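Local coordinates for receptor-like protein kinase ANXUR1 (Arabidopsis thaliana, PDB 6FIG), which probably acts as a cell-surface receptor kinase in plant reproduction, with a malectin-like ectodomain, at residues A62-I68 against D134-F140. Residues are numbered along the deposited sequence; the frame is centred on the assembly and turned at random.
Sequences ATYEIPI and DVLSIKF
Ile138 O accepts a hydrogen bond from Tyr64 N at 2.9 Å, also takes a CA-H...O contact from Thr63 CA, and lies in the plane of the Tyr64 ring, off its CD2 edge. Further along, Leu136 N donates to Ile66 O at 2.8 Å, almost straight (178° at the hydrogen). Ala62, Tyr64 and Ile66 form hydrogen-bonded antiparallel pairs with Phe140, Ile138 and Leu136. Past the last pair, Ile68 N still donates a hydrogen bond to Asp134 O at 3.0 Å, from well above the carbonyl plane. The strands are neighbours in the five-stranded antiparallel sheet of a malectin-like domain, between strands 29-31 and 95-99. The face carrying Ala62, Tyr64, Ile66, Leu136, Ile138 and Phe140 turns to strand 151-161, where Tyr64 touches Ile153 and Ile66 touches Val158. On this face Tyr64 CE2 meets Phe140 CE1 at 3.7 Å, the ring planes 71° apart, and the tyrosine hydroxyl is hydrogen-bonded to Asp25. Ile66 and Ile138 touch through their CD1 methyls, 3.8 Å apart. Beyond the strand end, Ile68, with CG1 between its backbone N and carbonyl carbon (chi1 51°), brings CD1 to 3.9 Å from Leu136 CB. The face of Thr63, Glu65, Ser137 and Lys139 is more polar, though Val135 and Pro67 share it. Glu65 CB packs 3.6 Å from Val135 CG1; a water donating to Glu65 OE2 is also hydrogen-bonded to Ser137 OG, bridging the two strands, while Glu65 OE1 forms a salt bridge with Lys30.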
# COMPACT_ATOMS: atom_id res chain seq x y z
N ALA A 62 5.42 -16.54 25.72
CA ALA A 62 4.95 -15.18 25.54
C ALA A 62 4.00 -15.15 24.36
O ALA A 62 4.15 -15.95 23.42
CB ALA A 62 6.13 -14.25 25.30
N THR A 63 3.02 -14.26 24.40
CA THR A 63 2.01 -14.18 23.34
C THR A 63 1.84 -12.73 22.88
O THR A 63 1.80 -11.80 23.72
CB THR A 63 0.64 -14.72 23.83
OG1 THR A 63 0.78 -16.08 24.25
CG2 THR A 63 -0.44 -14.61 22.72
N TYR A 64 1.75 -12.56 21.56
CA TYR A 64 1.25 -11.35 20.93
C TYR A 64 -0.23 -11.52 20.62
O TYR A 64 -0.67 -12.62 20.27
CB TYR A 64 1.94 -11.08 19.60
CG TYR A 64 3.41 -10.77 19.69
CD1 TYR A 64 3.87 -9.47 19.73
CD2 TYR A 64 4.33 -11.79 19.71
CE1 TYR A 64 5.21 -9.18 19.78
CE2 TYR A 64 5.69 -11.52 19.77
CZ TYR A 64 6.12 -10.21 19.81
OH TYR A 64 7.45 -9.94 19.87
N GLU A 65 -0.98 -10.43 20.70
CA GLU A 65 -2.36 -10.38 20.25
C GLU A 65 -2.50 -9.26 19.22
O GLU A 65 -2.24 -8.09 19.52
CB GLU A 65 -3.32 -10.19 21.42
CG GLU A 65 -3.52 -11.48 22.20
CD GLU A 65 -4.58 -11.41 23.30
OE1 GLU A 65 -5.30 -10.39 23.41
OE2 GLU A 65 -4.68 -12.39 24.05
N ILE A 66 -2.89 -9.64 18.00
CA ILE A 66 -2.95 -8.70 16.90
C ILE A 66 -4.40 -8.61 16.41
O ILE A 66 -4.97 -9.64 16.05
CB ILE A 66 -1.98 -9.13 15.80
CG1 ILE A 66 -0.54 -8.87 16.31
CG2 ILE A 66 -2.22 -8.38 14.49
CD1 ILE A 66 0.53 -9.50 15.49
N PRO A 67 -4.98 -7.40 16.37
CA PRO A 67 -6.35 -7.31 15.87
C PRO A 67 -6.45 -7.66 14.38
O PRO A 67 -5.62 -7.22 13.60
CB PRO A 67 -6.73 -5.84 16.11
CG PRO A 67 -5.74 -5.31 17.07
CD PRO A 67 -4.49 -6.09 16.83
N ILE A 68 -7.46 -8.47 14.03
CA ILE A 68 -7.70 -8.87 12.66
C ILE A 68 -9.20 -8.95 12.39
O ILE A 68 -10.00 -9.00 13.32
CB ILE A 68 -7.10 -10.26 12.33
CG1 ILE A 68 -7.50 -11.32 13.37
CG2 ILE A 68 -5.58 -10.19 12.21
CD1 ILE A 68 -7.27 -12.75 12.94
N ASP A 134 -11.53 -12.10 16.17
CA ASP A 134 -11.04 -10.76 15.89
C ASP A 134 -9.62 -10.50 16.44
O ASP A 134 -9.10 -9.39 16.31
CB ASP A 134 -12.04 -9.67 16.33
CG ASP A 134 -12.39 -9.74 17.82
OD1 ASP A 134 -11.55 -10.17 18.63
OD2 ASP A 134 -13.53 -9.34 18.19
N VAL A 135 -8.99 -11.52 17.02
CA VAL A 135 -7.62 -11.42 17.49
C VAL A 135 -6.81 -12.61 16.98
O VAL A 135 -7.27 -13.74 17.04
CB VAL A 135 -7.58 -11.37 19.04
CG1 VAL A 135 -6.16 -11.48 19.56
CG2 VAL A 135 -8.21 -10.08 19.54
N LEU A 136 -5.61 -12.33 16.46
CA LEU A 136 -4.64 -13.35 16.12
C LEU A 136 -3.68 -13.44 17.30
O LEU A 136 -2.94 -12.49 17.57
CB LEU A 136 -3.89 -12.99 14.84
CG LEU A 136 -2.83 -14.00 14.38
CD1 LEU A 136 -3.46 -15.35 14.07
CD2 LEU A 136 -2.08 -13.49 13.16
N SER A 137 -3.70 -14.57 17.99
CA SER A 137 -2.77 -14.86 19.07
C SER A 137 -1.55 -15.63 18.60
O SER A 137 -1.69 -16.75 18.12
CB SER A 137 -3.49 -15.65 20.14
OG SER A 137 -4.53 -14.86 20.68
N ILE A 138 -0.37 -15.02 18.71
CA ILE A 138 0.86 -15.63 18.23
C ILE A 138 1.68 -15.96 19.47
O ILE A 138 2.14 -15.05 20.17
CB ILE A 138 1.69 -14.72 17.32
CG1 ILE A 138 0.85 -14.25 16.14
CG2 ILE A 138 2.93 -15.46 16.84
CD1 ILE A 138 1.52 -13.15 15.35
N LYS A 139 1.83 -17.25 19.74
CA LYS A 139 2.44 -17.74 20.98
C LYS A 139 3.80 -18.33 20.70
O LYS A 139 3.92 -19.25 19.87
CB LYS A 139 1.57 -18.79 21.66
CG LYS A 139 2.16 -19.30 22.96
CD LYS A 139 1.21 -20.20 23.71
CE LYS A 139 1.59 -20.19 25.17
NZ LYS A 139 0.94 -21.24 26.00
N PHE A 140 4.81 -17.82 21.41
CA PHE A 140 6.17 -18.33 21.37
C PHE A 140 6.45 -19.14 22.62
O PHE A 140 6.32 -18.63 23.72
CB PHE A 140 7.18 -17.16 21.28
CG PHE A 140 7.19 -16.47 19.95
CD1 PHE A 140 6.20 -15.55 19.62
CD2 PHE A 140 8.17 -16.77 18.99
CE1 PHE A 140 6.20 -14.91 18.39
CE2 PHE A 140 8.17 -16.14 17.76
CZ PHE A 140 7.17 -15.22 17.44
O HOH W 1 -4.70 -14.93 23.33